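Local coordinates for protein polyisoprenyl-teichoic acid--peptidoglycan teichoic acid transferase TagV (Bacillus subtilis, PDB 6UF3) that belongs to the LytR-CpsA-Psr family of bacterial cell-envelope enzymes and is built around a mixed beta sheet with helices packed on it, at residues 31-34 against 39-42; 82-87 against 244-249; 220-225 against 251-256. All blocks are in the same frame, centred on the assembly; numbering follows the deposited sequence.

How the interactions relate
Interaction 1 is the hairpin of the central sheet, and interactions 2 and 3 are two successive contacts of helix 243-257, their centres about 8 Å apart. The sheet joins interaction 1 to interaction 3, whose centres are about 9 Å apart: Leu222 N lies 2.8 Å from Met42 O, a probable hydrogen bond between neighbouring parallel strands. The helix also meets the hairpin through His256, whose NE2 is 2.8 Å from Thr39 OG1, a probable hydrogen bond. Interaction 2 lies farther off, its centre about 15 Å from that of interaction 1, and meets it where Ile86 CD1 packs 4.2 Å from Thr32 CG2. Between interactions 2 and 3, Gln254 NE2 is 2.9 Å from Gln85 O, another probable hydrogen bond.

Interaction 1. Residues 31-34 against 39-42; sequences VTLD and TMKM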
# COMPACT_ATOMS: atom_id res chain seq x y z
N VAL A 31 4.05 -5.48 1.07
CA VAL A 31 5.31 -5.82 0.41
C VAL A 31 6.05 -6.81 1.31
O VAL A 31 6.15 -6.58 2.52
CB VAL A 31 6.17 -4.57 0.15
CG1 VAL A 31 7.55 -4.96 -0.42
CG2 VAL A 31 5.45 -3.62 -0.80
N THR A 32 6.54 -7.90 0.73
CA THR A 32 7.40 -8.82 1.47
C THR A 32 8.82 -8.71 0.90
O THR A 32 9.00 -8.50 -0.30
CB THR A 32 6.90 -10.27 1.43
OG1 THR A 32 6.72 -10.70 0.07
CG2 THR A 32 5.54 -10.38 2.14
N LEU A 33 9.81 -8.80 1.77
CA LEU A 33 11.20 -8.56 1.40
C LEU A 33 12.06 -9.71 1.90
O LEU A 33 11.92 -10.18 3.04
CB LEU A 33 11.70 -7.22 1.98
CG LEU A 33 11.00 -5.93 1.55
CD1 LEU A 33 9.85 -5.58 2.51
CD2 LEU A 33 11.98 -4.78 1.49
N ASP A 34 12.97 -10.18 1.03
CA ASP A 34 13.98 -11.16 1.40
C ASP A 34 15.31 -10.47 1.15
O ASP A 34 15.85 -10.51 0.02
CB ASP A 34 13.83 -12.44 0.59
CG ASP A 34 14.80 -13.53 1.01
OD1 ASP A 34 15.61 -13.29 1.93
OD2 ASP A 34 14.75 -14.62 0.41
N THR A 39 15.24 -9.66 -2.88
CA THR A 39 14.00 -9.86 -3.61
C THR A 39 12.83 -9.21 -2.87
O THR A 39 12.91 -8.95 -1.66
CB THR A 39 13.69 -11.34 -3.84
OG1 THR A 39 13.62 -12.03 -2.59
CG2 THR A 39 14.78 -11.98 -4.72
N MET A 40 11.76 -8.96 -3.63
CA MET A 40 10.52 -8.36 -3.12
C MET A 40 9.30 -8.96 -3.80
O MET A 40 9.33 -9.32 -4.98
CB MET A 40 10.44 -6.84 -3.39
CG MET A 40 11.39 -5.96 -2.61
SD MET A 40 10.83 -4.24 -2.77
CE MET A 40 12.40 -3.40 -2.52
N LYS A 41 8.19 -9.01 -3.06
CA LYS A 41 6.88 -9.32 -3.61
C LYS A 41 5.91 -8.25 -3.15
O LYS A 41 6.13 -7.60 -2.13
CB LYS A 41 6.40 -10.71 -3.19
CG LYS A 41 7.39 -11.80 -3.56
CD LYS A 41 6.77 -13.20 -3.53
CE LYS A 41 7.83 -14.25 -3.78
NZ LYS A 41 8.40 -14.20 -5.15
N MET A 42 4.84 -8.05 -3.94
CA MET A 42 3.89 -6.98 -3.66
C MET A 42 2.47 -7.44 -3.96
O MET A 42 2.24 -8.15 -4.94
CB MET A 42 4.20 -5.71 -4.50
CG MET A 42 3.24 -4.54 -4.19
SD MET A 42 3.52 -3.04 -5.16
CE MET A 42 5.19 -2.63 -4.65
O HOH W 1 13.89 -14.68 -2.31
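Thr39 OG1 is held from two quarters: a water at 2.7 Å joins it to Asp34, and His256 NE2 of helix 243-257 bonds it as well. With chi1 at 58° the hydroxyl sits between the backbone N and the carbonyl carbon, which turns it to the Asp34 side, OG1 lying 3.2 Å from Asp34 CB. The same water donates to Asp34 OD2 at 2.9 Å, and that oxygen also takes a bond from Asn37 in the turn. Thr39 O is shared too, receiving Asp34 N at 3.0 Å in a nearly straight bond (173°) and the hydroxyl of Tyr211. At the next hydrogen-bonded pair, beyond Leu33 and Met40, Thr32 and Lys41 exchange both backbone bonds, while Thr32 OG1 rests 3.3 Å from Lys41 CB and is bonded to His256 ND1. Lys41 leads its amine away to a salt bridge with Asp220. On the other face, Val31 CG1 meets Met40 SD at 4.1 Å, Val31 CG2 meets the bent end of Met42, and Leu33 lies alongside Met40. The alternating hydrogen-bonded and non-hydrogen-bonded pairs across a four-residue connection are those of an antiparallel beta hairpin, here in a helix-covered sheet with its polar side chains under helix 243-257.

Interaction 2. Residues 82-87 against 244-249; sequences NFLQIP and TNLEKV
Leu246 meets Phe83 with both its methyls. CD1 stands over one face of the ring, 4.1 Å from the centroid and 22° off the normal, a CH-pi contact displaced toward the rim, while CD2 comes to 3.6 Å from Phe83 CE1. The two side chains run across one another. Leu246 carries CG anti to its backbone N, and Phe83 does likewise (chi1 -178°), which swings the ring from the flank of its own helix toward the leucine. The same CD1 of Leu246 lies 4.4 Å from Leu84 CD2. Next along the helix, Glu247 makes no direct contact here, but its OE2 forms a salt bridge with Arg250, whose NE in turn bonds Phe83 O and so ties the end of helix 72-84 to helix 243-257. A turn on from Leu246, Val249 brings CG1 to 4.5 Å from that same Leu84 CD2, and the leucine methyl thus touches two residues spaced three apart. Just past Leu84 the chain leaves the helix at Gln85, with positive phi; its NE2 folds back to Asn82 O, 3.0 Å away at 172°. The contact therefore sets the C-terminal end of helix 72-84 beside helix 243-257, with Leu43 of strand 39-44 touching both Leu84 and Val249, and with Thr49 and Ile224 also packed on Phe83.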
# COMPACT_ATOMS: atom_id res chain seq x y z
N ASN A 82 -4.42 -11.94 9.49
CA ASN A 82 -5.31 -13.09 9.45
C ASN A 82 -5.69 -13.46 8.02
O ASN A 82 -5.79 -14.65 7.67
CB ASN A 82 -6.57 -12.79 10.26
CG ASN A 82 -6.30 -12.77 11.75
OD1 ASN A 82 -5.19 -13.06 12.20
ND2 ASN A 82 -7.33 -12.44 12.54
N PHE A 83 -5.92 -12.45 7.18
CA PHE A 83 -6.32 -12.69 5.80
C PHE A 83 -5.21 -13.36 4.99
O PHE A 83 -5.47 -14.31 4.23
CB PHE A 83 -6.73 -11.36 5.16
CG PHE A 83 -7.20 -11.49 3.74
CD1 PHE A 83 -8.33 -12.22 3.44
CD2 PHE A 83 -6.51 -10.86 2.72
CE1 PHE A 83 -8.76 -12.33 2.13
CE2 PHE A 83 -6.94 -10.96 1.41
CZ PHE A 83 -8.07 -11.70 1.12
N LEU A 84 -3.97 -12.89 5.15
CA LEU A 84 -2.86 -13.41 4.36
C LEU A 84 -2.09 -14.51 5.07
O LEU A 84 -1.19 -15.11 4.46
CB LEU A 84 -1.88 -12.28 4.00
CG LEU A 84 -2.46 -11.15 3.14
CD1 LEU A 84 -1.42 -10.04 2.86
CD2 LEU A 84 -3.05 -11.71 1.86
N GLN A 85 -2.41 -14.77 6.34
CA GLN A 85 -1.74 -15.80 7.13
C GLN A 85 -0.23 -15.61 7.11
O GLN A 85 0.55 -16.55 6.95
CB GLN A 85 -2.13 -17.20 6.66
CG GLN A 85 -3.54 -17.57 7.07
CD GLN A 85 -3.68 -17.72 8.57
OE1 GLN A 85 -3.17 -18.68 9.15
NE2 GLN A 85 -4.37 -16.78 9.19
N ILE A 86 0.19 -14.35 7.27
CA ILE A 86 1.60 -14.00 7.44
C ILE A 86 1.69 -12.96 8.54
O ILE A 86 0.72 -12.25 8.83
CB ILE A 86 2.24 -13.47 6.14
CG1 ILE A 86 1.49 -12.24 5.60
CG2 ILE A 86 2.38 -14.58 5.10
CD1 ILE A 86 2.37 -11.33 4.73
N PRO A 87 2.84 -12.85 9.18
CA PRO A 87 3.06 -11.72 10.09
C PRO A 87 3.32 -10.44 9.30
O PRO A 87 3.92 -10.46 8.22
CB PRO A 87 4.29 -12.14 10.90
CG PRO A 87 4.98 -13.13 10.06
CD PRO A 87 3.96 -13.81 9.20
N THR A 244 -9.08 -20.65 -3.60
CA THR A 244 -7.87 -21.37 -4.00
C THR A 244 -6.76 -20.41 -4.41
O THR A 244 -5.57 -20.65 -4.12
CB THR A 244 -8.17 -22.37 -5.12
OG1 THR A 244 -8.73 -21.70 -6.24
CG2 THR A 244 -9.13 -23.43 -4.62
N ASN A 245 -7.11 -19.28 -5.04
CA ASN A 245 -6.10 -18.26 -5.30
C ASN A 245 -5.53 -17.72 -4.00
O ASN A 245 -4.32 -17.51 -3.89
CB ASN A 245 -6.66 -17.09 -6.10
CG ASN A 245 -5.67 -15.95 -6.22
OD1 ASN A 245 -5.70 -14.96 -5.44
ND2 ASN A 245 -4.77 -16.08 -7.17
N LEU A 246 -6.39 -17.46 -3.01
CA LEU A 246 -5.89 -16.93 -1.75
C LEU A 246 -4.96 -17.92 -1.07
O LEU A 246 -3.95 -17.52 -0.47
CB LEU A 246 -7.06 -16.56 -0.83
CG LEU A 246 -6.70 -16.02 0.56
CD1 LEU A 246 -5.87 -14.75 0.46
CD2 LEU A 246 -7.96 -15.78 1.40
N GLU A 247 -5.25 -19.22 -1.17
CA GLU A 247 -4.36 -20.20 -0.59
C GLU A 247 -3.00 -20.18 -1.27
O GLU A 247 -1.96 -20.30 -0.61
CB GLU A 247 -4.97 -21.61 -0.65
CG GLU A 247 -5.99 -21.88 0.45
CD GLU A 247 -5.48 -21.53 1.85
OE1 GLU A 247 -4.31 -21.83 2.16
OE2 GLU A 247 -6.26 -20.95 2.64
N LYS A 248 -2.99 -19.99 -2.60
CA LYS A 248 -1.70 -19.89 -3.30
C LYS A 248 -0.95 -18.61 -2.92
O LYS A 248 0.28 -18.64 -2.75
CB LYS A 248 -1.92 -19.98 -4.82
CG LYS A 248 -0.63 -19.92 -5.65
CD LYS A 248 0.25 -21.11 -5.37
CE LYS A 248 1.40 -21.22 -6.37
NZ LYS A 248 2.25 -22.38 -6.03
N VAL A 249 -1.65 -17.48 -2.84
CA VAL A 249 -1.00 -16.24 -2.42
C VAL A 249 -0.39 -16.41 -1.04
O VAL A 249 0.76 -16.00 -0.78
CB VAL A 249 -1.99 -15.07 -2.45
CG1 VAL A 249 -1.41 -13.85 -1.70
CG2 VAL A 249 -2.34 -14.69 -3.86

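Interaction 3. Residues 220-225 against 251-256; sequences DTLSIT and KTLQEH
Leu222 and Thr252 mark the nearest approach of the two backbones, their CA atoms 8.8 Å apart, a spacing bridged by side chains alone. This is helix-on-sheet packing: strand 220-222, the outermost on its side of the mixed sheet, runs parallel to strand 39-44 and bonds to it through the backbones of Asp220 and Leu222, while helix 243-257 lies over one face. Leu222 points at the helix and does the touching with a single methyl. CD1 meets Thr252 CG2 tip to tip at 3.7 Å, and from the neighbouring position Leu253 slides past it in the opposite direction, its CD2 also 3.7 Å from that carbon. The threonine divides its two branches. Its chi1 of -60° puts CG2 opposite the backbone N, facing the leucine, and leaves OG1 to bond Lys248 O one turn back within the helix, so the polar group is satisfied without entering the apolar contact. Leu253 reaches further over the sheet, touching Thr32 and Leu43, and on its other flank packs against Ile86. Lys41 passes along the edge of this patch, in contact with both Thr252 and His256. The burial is modest, 120 Å² over both sides, and the approach turns on one carbon: Leu222 CD1 also lies 4.1 Å from Leu253 CG and 4.0 Å from Thr252 CB.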
# COMPACT_ATOMS: atom_id res chain seq x y z
N ASP A 220 7.85 -9.30 -7.66
CA ASP A 220 6.86 -10.31 -8.02
C ASP A 220 5.51 -9.81 -7.55
O ASP A 220 5.25 -9.74 -6.34
CB ASP A 220 7.21 -11.65 -7.39
CG ASP A 220 6.25 -12.77 -7.79
OD1 ASP A 220 5.48 -12.58 -8.76
OD2 ASP A 220 6.25 -13.82 -7.10
N THR A 221 4.65 -9.39 -8.47
CA THR A 221 3.38 -8.79 -8.07
C THR A 221 2.30 -9.87 -8.08
O THR A 221 2.00 -10.44 -9.13
CB THR A 221 2.99 -7.60 -8.94
OG1 THR A 221 4.03 -6.61 -8.87
CG2 THR A 221 1.70 -6.97 -8.42
N LEU A 222 1.72 -10.12 -6.91
CA LEU A 222 0.66 -11.10 -6.73
C LEU A 222 -0.69 -10.39 -6.74
O LEU A 222 -0.77 -9.16 -6.67
CB LEU A 222 0.84 -11.87 -5.42
CG LEU A 222 2.24 -12.44 -5.17
CD1 LEU A 222 2.25 -13.27 -3.90
CD2 LEU A 222 2.73 -13.28 -6.34
N SER A 223 -1.75 -11.18 -6.83
CA SER A 223 -3.10 -10.63 -6.98
C SER A 223 -4.07 -11.37 -6.08
O SER A 223 -4.00 -12.60 -5.97
CB SER A 223 -3.59 -10.73 -8.43
OG SER A 223 -2.75 -9.99 -9.30
N ILE A 224 -4.98 -10.63 -5.46
CA ILE A 224 -6.17 -11.22 -4.85
C ILE A 224 -7.24 -11.26 -5.93
O ILE A 224 -7.87 -10.24 -6.23
CB ILE A 224 -6.64 -10.45 -3.62
CG1 ILE A 224 -5.53 -10.33 -2.57
CG2 ILE A 224 -7.87 -11.13 -3.03
CD1 ILE A 224 -5.12 -11.65 -1.95
N THR A 225 -7.43 -12.42 -6.55
CA THR A 225 -8.51 -12.58 -7.50
C THR A 225 -9.82 -12.86 -6.75
O THR A 225 -9.82 -13.26 -5.58
CB THR A 225 -8.21 -13.70 -8.49
OG1 THR A 225 -8.10 -14.94 -7.79
CG2 THR A 225 -6.89 -13.43 -9.24
N LYS A 251 0.60 -19.18 0.45
CA LYS A 251 1.78 -20.04 0.41
C LYS A 251 2.97 -19.32 -0.21
O LYS A 251 4.11 -19.50 0.24
CB LYS A 251 1.46 -21.32 -0.38
CG LYS A 251 0.94 -22.46 0.49
CD LYS A 251 1.01 -23.79 -0.25
CE LYS A 251 -0.18 -23.97 -1.17
NZ LYS A 251 -1.44 -24.20 -0.42
N THR A 252 2.72 -18.50 -1.22
CA THR A 252 3.80 -17.78 -1.88
C THR A 252 4.46 -16.77 -0.94
O THR A 252 5.69 -16.69 -0.86
CB THR A 252 3.26 -17.09 -3.13
OG1 THR A 252 2.73 -18.08 -4.01
CG2 THR A 252 4.38 -16.33 -3.86
N LEU A 253 3.64 -16.00 -0.23
CA LEU A 253 4.18 -15.01 0.71
C LEU A 253 4.88 -15.69 1.89
O LEU A 253 5.94 -15.25 2.33
CB LEU A 253 3.06 -14.10 1.22
CG LEU A 253 2.41 -13.21 0.16
CD1 LEU A 253 1.32 -12.35 0.76
CD2 LEU A 253 3.47 -12.35 -0.54
N GLN A 254 4.29 -16.77 2.40
CA GLN A 254 4.91 -17.55 3.46
C GLN A 254 6.28 -18.07 3.05
O GLN A 254 7.25 -17.98 3.81
CB GLN A 254 4.00 -18.72 3.85
CG GLN A 254 2.78 -18.27 4.61
CD GLN A 254 1.68 -19.29 4.61
OE1 GLN A 254 1.81 -20.39 4.04
NE2 GLN A 254 0.57 -18.96 5.27
N GLU A 255 6.37 -18.65 1.84
CA GLU A 255 7.66 -19.14 1.37
C GLU A 255 8.66 -18.00 1.24
O GLU A 255 9.83 -18.15 1.61
CB GLU A 255 7.49 -19.87 0.04
N HIS A 256 8.22 -16.85 0.72
CA HIS A 256 9.14 -15.73 0.58
C HIS A 256 9.65 -15.28 1.94
O HIS A 256 10.83 -14.93 2.09
CB HIS A 256 8.46 -14.57 -0.14
CG HIS A 256 9.41 -13.51 -0.59
ND1 HIS A 256 9.18 -12.16 -0.38
CD2 HIS A 256 10.61 -13.59 -1.22
CE1 HIS A 256 10.18 -11.46 -0.88
NE2 HIS A 256 11.06 -12.30 -1.40